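PDB 4GE1: biogenic amine-binding protein from Rhodnius prolixus, which binds biogenic amines such as serotonin and norepinephrine in the saliva of a blood-feeding insect, and holds tryptamine here inside a lipocalin barrel. Local coordinates for residues F46-T51 / Q139-N144; K55-F60 / Q190-Y195; V110-T115 / K119-H124. One frame throughout, in Å; residues are numbered along the deposited sequence.

Interaction 1. Residues F46-T51 / Q139-N144; sequences FLHQKT and QSRTEN. With TSS (2-(1H-indol-3-yl)ethanamine), chain E.
Phe-46 and Gln-139 meet across the interior of the lipocalin barrel, one from strand 43-50 and the other from the end of strand 130-140, beside the bound tryptamine. The backbones stay far apart, with CA atoms 10.0 Å from each other at Phe-46 and Gln-139, and only the side chains bridge the gap.

Van der Waals contact comes first. Gln-139 CD lies in the plane of the Phe-46 ring at its edge, and OE1 is 3.4 Å from CE2 of that ring; the amide is turned 53° from the ring plane. With Phe-46 CG set between its backbone N and carbonyl carbon (chi1 62°), the ring swings inward, and its CZ comes 4.3 Å from CZ2 of the indole.

Hydrogen bonds at both ends of the Gln-139 amide hold it in one orientation. Indole NE1 donates to Gln-139 OE1 over 3.2 Å with an N-H...O angle of 155°, while Gln-139 NE2 bonds to Ser-121 OG and Tyr-112 OH. The amide oxygen is thereby turned to the ligand, as an indole N-H requires.

Charged and ionisable groups make up the rest. Arg-141 and His-48 are each anchored elsewhere: the guanidinium bonds to the backbone oxygens of Phe-19, Ser-23 and Tyr-117 and makes a cation-pi contact with Trp-24, and His-48 ND1 is hydrogen-bonded to Glu-58. The arginine would tend to discourage a charge on the histidine, and Glu-58 to encourage it. Between the two side chains themselves, Arg-141 NH1 approaches His-48 NE2 only to 4.3 Å.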
loop_
_atom_site.group_PDB
_atom_site.type_symbol
_atom_site.label_atom_id
_atom_site.label_comp_id
_atom_site.label_asym_id
_atom_site.label_seq_id
_atom_site.Cartn_x
_atom_site.Cartn_y
_atom_site.Cartn_z
ATOM N N PHE A 46 -0.870 6.910 -2.123
ATOM C CA PHE A 46 -2.074 6.747 -1.324
ATOM C C PHE A 46 -2.171 7.695 -0.142
ATOM O O PHE A 46 -1.166 8.199 0.367
ATOM C CB PHE A 46 -2.385 5.276 -0.966
ATOM C CG PHE A 46 -1.340 4.575 -0.127
ATOM C CD1 PHE A 46 -1.565 4.336 1.225
ATOM C CD2 PHE A 46 -0.177 4.079 -0.701
ATOM C CE1 PHE A 46 -0.628 3.644 2.004
ATOM C CE2 PHE A 46 0.763 3.377 0.069
ATOM C CZ PHE A 46 0.538 3.173 1.427
ATOM N N LEU A 47 -3.410 7.966 0.245
ATOM C CA LEU A 47 -3.707 8.914 1.305
ATOM C C LEU A 47 -4.478 8.182 2.388
ATOM O O LEU A 47 -5.437 7.471 2.099
ATOM C CB LEU A 47 -4.566 10.051 0.735
ATOM C CG LEU A 47 -4.674 11.362 1.503
ATOM C CD1 LEU A 47 -3.325 12.053 1.514
ATOM C CD2 LEU A 47 -5.731 12.260 0.869
ATOM N N HIS A 48 -4.092 8.349 3.643
ATOM C CA HIS A 48 -4.845 7.641 4.669
ATOM C C HIS A 48 -5.024 8.361 6.002
ATOM O O HIS A 48 -4.329 9.327 6.312
ATOM C CB HIS A 48 -4.344 6.189 4.844
ATOM C CG HIS A 48 -2.902 6.072 5.229
ATOM N ND1 HIS A 48 -2.218 4.874 5.192
ATOM C CD2 HIS A 48 -2.019 7.000 5.669
ATOM C CE1 HIS A 48 -0.974 5.069 5.590
ATOM N NE2 HIS A 48 -0.827 6.348 5.883
ATOM N N GLN A 49 -5.995 7.890 6.775
ATOM C CA GLN A 49 -6.317 8.520 8.045
ATOM C C GLN A 49 -6.856 7.506 9.038
ATOM O O GLN A 49 -7.396 6.467 8.658
ATOM C CB GLN A 49 -7.367 9.612 7.840
ATOM C CG GLN A 49 -8.543 9.130 7.002
ATOM C CD GLN A 49 -9.800 9.970 7.153
ATOM O OE1 GLN A 49 -9.756 11.208 7.172
ATOM N NE2 GLN A 49 -10.941 9.292 7.245
ATOM N N LYS A 50 -6.692 7.833 10.314
ATOM C CA LYS A 50 -7.332 7.128 11.402
ATOM C C LYS A 50 -8.170 8.161 12.162
ATOM O O LYS A 50 -7.632 9.145 12.675
ATOM C CB LYS A 50 -6.273 6.527 12.335
ATOM C CG LYS A 50 -6.861 5.811 13.556
ATOM C CD LYS A 50 -5.773 5.357 14.533
ATOM C CE LYS A 50 -5.718 6.246 15.784
ATOM N NZ LYS A 50 -6.946 6.165 16.631
ATOM N N THR A 51 -9.482 7.953 12.228
ATOM C CA THR A 51 -10.338 8.877 12.968
ATOM C C THR A 51 -10.647 8.376 14.379
ATOM O O THR A 51 -10.355 7.226 14.724
ATOM C CB THR A 51 -11.645 9.206 12.210
ATOM O OG1 THR A 51 -12.284 7.995 11.797
ATOM C CG2 THR A 51 -11.353 10.080 10.980
ATOM N N GLN A 139 7.818 1.756 0.292
ATOM C CA GLN A 139 6.980 2.952 0.309
ATOM C C GLN A 139 7.716 4.128 0.952
ATOM O O GLN A 139 8.482 3.958 1.902
ATOM C CB GLN A 139 5.651 2.653 1.018
ATOM C CG GLN A 139 4.957 1.402 0.454
ATOM C CD GLN A 139 3.650 1.061 1.148
ATOM O OE1 GLN A 139 2.707 0.586 0.517
ATOM N NE2 GLN A 139 3.591 1.285 2.453
ATOM N N SER A 140 7.507 5.319 0.408
ATOM C CA SER A 140 8.235 6.497 0.855
ATOM C C SER A 140 7.264 7.651 1.093
ATOM O O SER A 140 6.178 7.689 0.517
ATOM C CB SER A 140 9.281 6.887 -0.187
ATOM O OG SER A 140 9.966 8.082 0.171
ATOM N N ARG A 141 7.651 8.574 1.962
ATOM C CA ARG A 141 6.861 9.777 2.190
ATOM C C ARG A 141 7.085 10.748 1.037
ATOM O O ARG A 141 6.288 11.659 0.818
ATOM C CB ARG A 141 7.234 10.428 3.524
ATOM C CG ARG A 141 6.793 9.634 4.760
ATOM C CD ARG A 141 5.280 9.404 4.796
ATOM N NE ARG A 141 4.808 9.057 6.136
ATOM C CZ ARG A 141 3.540 8.800 6.446
ATOM N NH1 ARG A 141 2.606 8.837 5.508
ATOM N NH2 ARG A 141 3.202 8.509 7.701
ATOM N N THR A 142 8.185 10.547 0.310
ATOM C CA THR A 142 8.476 11.319 -0.892
ATOM C C THR A 142 8.491 10.399 -2.116
ATOM O O THR A 142 8.384 9.175 -1.986
ATOM C CB THR A 142 9.803 12.084 -0.783
ATOM O OG1 THR A 142 10.835 11.187 -0.362
ATOM C CG2 THR A 142 9.688 13.230 0.236
ATOM N N GLU A 143 8.609 10.991 -3.299
ATOM C CA GLU A 143 8.510 10.233 -4.544
ATOM C C GLU A 143 9.679 9.261 -4.715
ATOM O O GLU A 143 9.542 8.223 -5.363
ATOM C CB GLU A 143 8.401 11.179 -5.746
ATOM C CG GLU A 143 7.215 12.124 -5.663
ATOM C CD GLU A 143 7.029 12.962 -6.917
ATOM O OE1 GLU A 143 6.735 14.169 -6.785
ATOM O OE2 GLU A 143 7.160 12.417 -8.030
ATOM N N ASN A 144 10.821 9.604 -4.129
ATOM C CA ASN A 144 11.998 8.736 -4.150
ATOM C C ASN A 144 12.374 8.340 -2.728
ATOM O O ASN A 144 12.025 9.043 -1.778
ATOM C CB ASN A 144 13.180 9.451 -4.816
ATOM C CG ASN A 144 12.785 10.163 -6.101
ATOM O OD1 ASN A 144 12.745 9.556 -7.174
ATOM N ND2 ASN A 144 12.494 11.459 -5.998
HETATM N N1 TSS E . -3.825 -0.740 -2.918
HETATM C CA TSS E . -3.728 -2.179 -2.871
HETATM C CB TSS E . -2.385 -2.761 -2.561
HETATM C CG TSS E . -1.530 -2.048 -1.562
HETATM C CD1 TSS E . -0.359 -1.351 -1.824
HETATM N NE1 TSS E . 0.134 -0.861 -0.667
HETATM C CE2 TSS E . -0.703 -1.212 0.372
HETATM C CD2 TSS E . -1.735 -1.949 -0.151
HETATM C CZ2 TSS E . -0.649 -0.939 1.766
HETATM C CH2 TSS E . -1.639 -1.433 2.611
HETATM C CZ3 TSS E . -2.688 -2.185 2.078
HETATM C CE3 TSS E . -2.745 -2.446 0.705
#

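Interaction 2. Residues K55-F60 / Q190-Y195. With TSS (2-(1H-indol-3-yl)ethanamine), chain E.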
loop_
_atom_site.group_PDB
_atom_site.type_symbol
_atom_site.label_atom_id
_atom_site.label_comp_id
_atom_site.label_asym_id
_atom_site.label_seq_id
_atom_site.Cartn_x
_atom_site.Cartn_y
_atom_site.Cartn_z
ATOM N N LYS A 55 -11.796 4.164 12.961
ATOM C CA LYS A 55 -11.759 3.718 11.572
ATOM C C LYS A 55 -10.449 4.109 10.889
ATOM O O LYS A 55 -9.947 5.222 11.063
ATOM C CB LYS A 55 -12.947 4.285 10.787
ATOM C CG LYS A 55 -14.312 3.770 11.245
ATOM C CD LYS A 55 -15.438 4.360 10.400
ATOM C CE LYS A 55 -16.787 3.732 10.745
ATOM N NZ LYS A 55 -17.766 4.707 11.330
ATOM N N ILE A 56 -9.890 3.184 10.117
ATOM C CA ILE A 56 -8.755 3.513 9.259
ATOM C C ILE A 56 -9.201 3.442 7.807
ATOM O O ILE A 56 -9.893 2.510 7.406
ATOM C CB ILE A 56 -7.534 2.597 9.519
ATOM C CG1 ILE A 56 -6.945 2.874 10.905
ATOM C CG2 ILE A 56 -6.459 2.811 8.466
ATOM C CD1 ILE A 56 -7.605 2.102 11.997
ATOM N N LYS A 57 -8.819 4.438 7.022
ATOM C CA LYS A 57 -9.282 4.527 5.647
ATOM C C LYS A 57 -8.093 4.850 4.776
ATOM O O LYS A 57 -7.323 5.742 5.106
ATOM C CB LYS A 57 -10.343 5.626 5.526
ATOM C CG LYS A 57 -10.948 5.767 4.136
ATOM C CD LYS A 57 -12.240 6.570 4.221
ATOM C CE LYS A 57 -12.939 6.680 2.883
ATOM N NZ LYS A 57 -14.208 7.460 3.034
ATOM N N GLU A 58 -7.921 4.112 3.677
ATOM C CA GLU A 58 -6.746 4.303 2.832
ATOM C C GLU A 58 -7.144 4.334 1.363
ATOM O O GLU A 58 -7.704 3.369 0.848
ATOM C CB GLU A 58 -5.716 3.196 3.075
ATOM C CG GLU A 58 -5.510 2.838 4.543
ATOM C CD GLU A 58 -4.414 1.800 4.744
ATOM O OE1 GLU A 58 -3.228 2.136 4.537
ATOM O OE2 GLU A 58 -4.745 0.650 5.106
ATOM N N VAL A 59 -6.865 5.454 0.703
ATOM C CA VAL A 59 -7.308 5.649 -0.669
ATOM C C VAL A 59 -6.129 5.659 -1.627
ATOM O O VAL A 59 -5.190 6.440 -1.449
ATOM C CB VAL A 59 -8.105 6.953 -0.825
ATOM C CG1 VAL A 59 -8.449 7.185 -2.286
ATOM C CG2 VAL A 59 -9.375 6.903 0.018
ATOM N N PHE A 60 -6.184 4.784 -2.632
ATOM C CA PHE A 60 -5.072 4.609 -3.567
ATOM C C PHE A 60 -5.376 5.178 -4.955
ATOM O O PHE A 60 -6.456 4.965 -5.503
ATOM C CB PHE A 60 -4.715 3.123 -3.713
ATOM C CG PHE A 60 -4.265 2.459 -2.425
ATOM C CD1 PHE A 60 -5.191 2.004 -1.504
ATOM C CD2 PHE A 60 -2.917 2.254 -2.164
ATOM C CE1 PHE A 60 -4.783 1.381 -0.329
ATOM C CE2 PHE A 60 -2.499 1.630 -0.984
ATOM C CZ PHE A 60 -3.430 1.197 -0.072
ATOM N N GLN A 190 -15.440 11.235 1.243
ATOM C CA GLN A 190 -16.704 10.637 0.814
ATOM C C GLN A 190 -17.205 9.539 1.752
ATOM O O GLN A 190 -16.413 8.762 2.291
ATOM C CB GLN A 190 -16.534 10.055 -0.589
ATOM C CG GLN A 190 -17.815 9.560 -1.234
ATOM C CD GLN A 190 -17.750 9.655 -2.744
ATOM O OE1 GLN A 190 -17.337 10.682 -3.289
ATOM N NE2 GLN A 190 -18.139 8.582 -3.430
ATOM N N SER A 191 -18.523 9.460 1.929
ATOM C CA SER A 191 -19.110 8.422 2.774
ATOM C C SER A 191 -19.295 7.100 2.026
ATOM O O SER A 191 -19.727 7.091 0.877
ATOM C CB SER A 191 -20.454 8.875 3.356
ATOM O OG SER A 191 -21.015 7.842 4.153
ATOM N N PHE A 192 -18.969 5.991 2.684
ATOM C CA PHE A 192 -19.206 4.656 2.131
ATOM C C PHE A 192 -19.901 3.793 3.171
ATOM O O PHE A 192 -19.259 2.976 3.829
ATOM C CB PHE A 192 -17.885 3.985 1.728
ATOM C CG PHE A 192 -17.177 4.663 0.594
ATOM C CD1 PHE A 192 -17.361 4.234 -0.709
ATOM C CD2 PHE A 192 -16.309 5.719 0.831
ATOM C CE1 PHE A 192 -16.700 4.852 -1.758
ATOM C CE2 PHE A 192 -15.649 6.343 -0.215
ATOM C CZ PHE A 192 -15.850 5.912 -1.508
ATOM N N PRO A 193 -21.219 3.971 3.329
ATOM C CA PRO A 193 -21.933 3.287 4.414
ATOM C C PRO A 193 -21.869 1.760 4.342
ATOM O O PRO A 193 -22.097 1.103 5.356
ATOM C CB PRO A 193 -23.381 3.772 4.252
ATOM C CG PRO A 193 -23.469 4.322 2.866
ATOM C CD PRO A 193 -22.106 4.839 2.537
ATOM N N ASN A 194 -21.568 1.206 3.174
ATOM C CA ASN A 194 -21.558 -0.246 3.014
ATOM C C ASN A 194 -20.277 -0.912 3.509
ATOM O O ASN A 194 -20.218 -2.136 3.636
ATOM C CB ASN A 194 -21.822 -0.630 1.559
ATOM C CG ASN A 194 -23.260 -0.404 1.152
ATOM O OD1 ASN A 194 -24.142 -0.254 2.001
ATOM N ND2 ASN A 194 -23.509 -0.385 -0.152
ATOM N N TYR A 195 -19.257 -0.104 3.782
ATOM C CA TYR A 195 -17.955 -0.616 4.212
ATOM C C TYR A 195 -17.514 0.068 5.501
ATOM O O TYR A 195 -16.651 -0.433 6.221
ATOM C CB TYR A 195 -16.906 -0.424 3.105
ATOM C CG TYR A 195 -17.322 -1.079 1.808
ATOM C CD1 TYR A 195 -17.174 -2.452 1.620
ATOM C CD2 TYR A 195 -17.892 -0.333 0.782
ATOM C CE1 TYR A 195 -17.573 -3.062 0.444
ATOM C CE2 TYR A 195 -18.294 -0.934 -0.401
ATOM C CZ TYR A 195 -18.132 -2.298 -0.565
ATOM O OH TYR A 195 -18.529 -2.897 -1.740
HETATM N N1 TSS E . -3.825 -0.740 -2.918
HETATM C CA TSS E . -3.728 -2.179 -2.871
HETATM C CB TSS E . -2.385 -2.761 -2.561
HETATM C CG TSS E . -1.530 -2.048 -1.562
HETATM C CD1 TSS E . -0.359 -1.351 -1.824
HETATM N NE1 TSS E . 0.134 -0.861 -0.667
HETATM C CE2 TSS E . -0.703 -1.212 0.372
HETATM C CD2 TSS E . -1.735 -1.949 -0.151
HETATM C CZ2 TSS E . -0.649 -0.939 1.766
HETATM C CH2 TSS E . -1.639 -1.433 2.611
HETATM C CZ3 TSS E . -2.688 -2.185 2.078
HETATM C CE3 TSS E . -2.745 -2.446 0.705
#
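Lys-57, on the outer side of a lipocalin barrel strand, reaches across to Gln-190 and Phe-192 in the C-terminal tail that follows helix 181-189. Its CG stands anti to the backbone N (chi1 -177°) and the chain runs fully extended from there, which carries the ammonium group to the end of the helix. Lys-57 NZ lies 2.7 Å from Gln-190 O, is hydrogen-bonded to Leu-188 O and forms a salt bridge with Glu-196, so the charge sits where the negative end of the helix dipole would probably steady it.

Phe-192 crosses the lysine at about a right angle. NZ of Lys-57 comes to the rim of the ring, near its plane, 3.5 Å from Phe-192 CD2, and the phenyl also packs on Ile-74 and Leu-187. Glu-196 binds Phe-192 N as well as the lysine, tying the tail back on itself. The Gln-190 side chain turns away, its NE2 bonded to Asp-99 O.

Phe-60 of the same strand faces inward to the ligand pocket: the tryptamine amine N1 sits over the centre of its ring, 3.2 Å from Phe-60 CD2.

Interaction 3. Residues V110-T115 / K119-H124; sequences VSYIDT and KYSVVH. With TSS (2-(1H-indol-3-yl)ethanamine), chain E.
A beta hairpin of the lipocalin barrel, strands 102-115 and 120-127, pairs Ser-111 with His-124 and Tyr-112 with Val-123, then breaks step in a classic beta bulge. Ser-111 N donates to His-124 O at 2.9 Å, and His-124 N returns a bond to Ser-111 O. At the bulge two residues face one: Val-122 O accepts from Ile-113 N at 2.9 Å, while Val-122 N donates to Asp-114 O at 2.8 Å. Past it Thr-115 stands opposite Ser-121.

Tyr-112, Val-123, Thr-115 and Ser-121 point to the barrel interior. Val-123 CG2 lies over the Tyr-112 ring, 3.7 Å from the centroid and just 8° off the normal, a CH-pi contact. It also touches Val-110 CG1, while the other methyl of Val-110, CG2, reaches CZ3 of tryptamine at 3.7 Å. Tyr-112 OH borders the indole too, and Ser-121 OG lies at the edge of the tyrosine ring, near Tyr-112 CE2.

Asp-114 and Val-122 lie on the opposite face, against Ala-156 of helix 150-159. Placing Tyr-120 CG between its own backbone N and carbonyl carbon brings the phenol across to strand 102-115, where Tyr-120 OH donates to Asp-114 OD2 at 2.6 Å, meeting the oxygen from 47° above the carboxylate plane; the tyrosine ring and carboxylate are 73° apart in plane. This short bond ties the bulge to the start of the returning strand. Thr-115 OG1 donates to Tyr-120 O at 2.7 Å and is also hydrogen-bonded to Tyr-117 N in the turn, so the hydroxyl both donates and accepts.

At the far end of the pairing, one water molecule links the side chains of Ser-111 and His-124, hydrogen-bonded to both Ser-111 OG (2.6 Å) and His-124 ND1.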
loop_
_atom_site.group_PDB
_atom_site.type_symbol
_atom_site.label_atom_id
_atom_site.label_comp_id
_atom_site.label_asym_id
_atom_site.label_seq_id
_atom_site.Cartn_x
_atom_site.Cartn_y
_atom_site.Cartn_z
ATOM N N VAL A 110 -2.450 -7.427 5.640
ATOM C CA VAL A 110 -1.345 -6.486 5.535
ATOM C C VAL A 110 -0.310 -6.729 6.625
ATOM O O VAL A 110 -0.652 -6.860 7.805
ATOM C CB VAL A 110 -1.842 -5.021 5.628
ATOM C CG1 VAL A 110 -0.711 -4.051 5.323
ATOM C CG2 VAL A 110 -3.028 -4.779 4.685
ATOM N N SER A 111 0.961 -6.782 6.242
ATOM C CA SER A 111 2.021 -6.988 7.226
ATOM C C SER A 111 3.163 -6.008 7.026
ATOM O O SER A 111 3.923 -6.125 6.064
ATOM C CB SER A 111 2.571 -8.421 7.142
ATOM O OG SER A 111 1.530 -9.363 6.976
ATOM N N TYR A 112 3.290 -5.045 7.929
ATOM C CA TYR A 112 4.412 -4.118 7.866
ATOM C C TYR A 112 5.679 -4.731 8.454
ATOM O O TYR A 112 5.774 -5.008 9.653
ATOM C CB TYR A 112 4.070 -2.745 8.469
ATOM C CG TYR A 112 3.344 -1.874 7.470
ATOM C CD1 TYR A 112 1.959 -1.805 7.459
ATOM C CD2 TYR A 112 4.043 -1.167 6.496
ATOM C CE1 TYR A 112 1.284 -1.026 6.527
ATOM C CE2 TYR A 112 3.377 -0.386 5.553
ATOM C CZ TYR A 112 1.997 -0.318 5.577
ATOM O OH TYR A 112 1.320 0.440 4.647
ATOM N N ILE A 113 6.637 -4.960 7.564
ATOM C CA ILE A 113 7.924 -5.536 7.896
ATOM C C ILE A 113 8.790 -4.549 8.675
ATOM O O ILE A 113 9.505 -4.940 9.607
ATOM C CB ILE A 113 8.641 -5.961 6.607
ATOM C CG1 ILE A 113 7.851 -7.072 5.918
ATOM C CG2 ILE A 113 10.065 -6.392 6.894
ATOM C CD1 ILE A 113 8.356 -7.416 4.535
ATOM N N ASP A 114 8.710 -3.273 8.295
ATOM C CA ASP A 114 9.481 -2.210 8.939
ATOM C C ASP A 114 8.998 -0.818 8.507
ATOM O O ASP A 114 8.397 -0.660 7.441
ATOM C CB ASP A 114 10.970 -2.363 8.622
ATOM C CG ASP A 114 11.850 -1.457 9.468
ATOM O OD1 ASP A 114 11.453 -1.124 10.606
ATOM O OD2 ASP A 114 12.947 -1.085 9.001
ATOM N N THR A 115 9.270 0.185 9.341
ATOM C CA THR A 115 8.962 1.577 9.013
ATOM C C THR A 115 9.564 2.521 10.045
ATOM O O THR A 115 9.690 2.172 11.219
ATOM C CB THR A 115 7.449 1.834 8.966
ATOM O OG1 THR A 115 7.206 3.187 8.558
ATOM C CG2 THR A 115 6.828 1.605 10.340
ATOM N N LYS A 119 9.566 8.500 6.887
ATOM C CA LYS A 119 10.318 8.380 5.640
ATOM C C LYS A 119 9.920 7.178 4.790
ATOM O O LYS A 119 9.556 7.337 3.619
ATOM C CB LYS A 119 11.821 8.342 5.909
ATOM C CG LYS A 119 12.417 9.687 6.263
ATOM C CD LYS A 119 13.916 9.587 6.444
ATOM C CE LYS A 119 14.522 10.955 6.679
ATOM N NZ LYS A 119 13.915 11.629 7.860
ATOM N N TYR A 120 9.994 5.985 5.377
ATOM C CA TYR A 120 9.820 4.751 4.617
ATOM C C TYR A 120 9.014 3.700 5.370
ATOM O O TYR A 120 8.952 3.702 6.598
ATOM C CB TYR A 120 11.185 4.157 4.273
ATOM C CG TYR A 120 11.822 3.414 5.438
ATOM C CD1 TYR A 120 11.642 2.039 5.602
ATOM C CD2 TYR A 120 12.588 4.089 6.378
ATOM C CE1 TYR A 120 12.218 1.359 6.675
ATOM C CE2 TYR A 120 13.169 3.420 7.452
ATOM C CZ TYR A 120 12.979 2.056 7.596
ATOM O OH TYR A 120 13.555 1.396 8.658
ATOM N N SER A 121 8.410 2.794 4.618
ATOM C CA SER A 121 7.826 1.590 5.186
ATOM C C SER A 121 7.967 0.457 4.181
ATOM O O SER A 121 8.007 0.688 2.978
ATOM C CB SER A 121 6.357 1.803 5.545
ATOM O OG SER A 121 5.587 2.133 4.406
ATOM N N VAL A 122 8.054 -0.766 4.680
ATOM C CA VAL A 122 8.157 -1.930 3.814
ATOM C C VAL A 122 7.018 -2.882 4.154
ATOM O O VAL A 122 6.789 -3.201 5.320
ATOM C CB VAL A 122 9.518 -2.605 3.972
ATOM C CG1 VAL A 122 9.612 -3.829 3.079
ATOM C CG2 VAL A 122 10.627 -1.600 3.658
ATOM N N VAL A 123 6.276 -3.312 3.142
ATOM C CA VAL A 123 5.028 -4.006 3.407
ATOM C C VAL A 123 4.878 -5.277 2.573
ATOM O O VAL A 123 5.427 -5.389 1.480
ATOM C CB VAL A 123 3.801 -3.063 3.198
ATOM C CG1 VAL A 123 3.561 -2.766 1.702
ATOM C CG2 VAL A 123 2.554 -3.633 3.856
ATOM N N HIS A 124 4.153 -6.243 3.124
ATOM C CA HIS A 124 3.706 -7.402 2.371
ATOM C C HIS A 124 2.183 -7.419 2.396
ATOM O O HIS A 124 1.571 -7.393 3.471
ATOM C CB HIS A 124 4.271 -8.692 2.977
ATOM C CG HIS A 124 3.661 -9.940 2.414
ATOM N ND1 HIS A 124 2.614 -10.594 3.020
ATOM C CD2 HIS A 124 3.955 -10.647 1.296
ATOM C CE1 HIS A 124 2.286 -11.658 2.302
ATOM N NE2 HIS A 124 3.083 -11.710 1.253
HETATM N N1 TSS E . -3.825 -0.740 -2.918
HETATM C CA TSS E . -3.728 -2.179 -2.871
HETATM C CB TSS E . -2.385 -2.761 -2.561
HETATM C CG TSS E . -1.530 -2.048 -1.562
HETATM C CD1 TSS E . -0.359 -1.351 -1.824
HETATM N NE1 TSS E . 0.134 -0.861 -0.667
HETATM C CE2 TSS E . -0.703 -1.212 0.372
HETATM C CD2 TSS E . -1.735 -1.949 -0.151
HETATM C CZ2 TSS E . -0.649 -0.939 1.766
HETATM C CH2 TSS E . -1.639 -1.433 2.611
HETATM C CZ3 TSS E . -2.688 -2.185 2.078
HETATM C CE3 TSS E . -2.745 -2.446 0.705
HETATM O O HOH W 1 0.452 -9.993 4.728
#

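How the interactions relate
From the N terminus, strand 43-50 enters interaction 1 and strand 55-64 enters interaction 2. The hairpin of interaction 3 then closes a very short loop and is nested inside both longer ones. Interaction 1 closes at 139-144 and interaction 2 at 190-195, so these two cross. Leu-47 and Val-59 join strands 43-50 and 55-64 side by side, and Gln-139 pairs with Ser-121 to join strand 130-140 to the hairpin. Interactions 1 and 3 place side chains inside the barrel beside tryptamine, which residues of all three touch, whereas interaction 2 ties the C-terminal tail to the barrel's outside. Interactions 2 and 3 do not touch, their nearest atoms being about 5 Å apart.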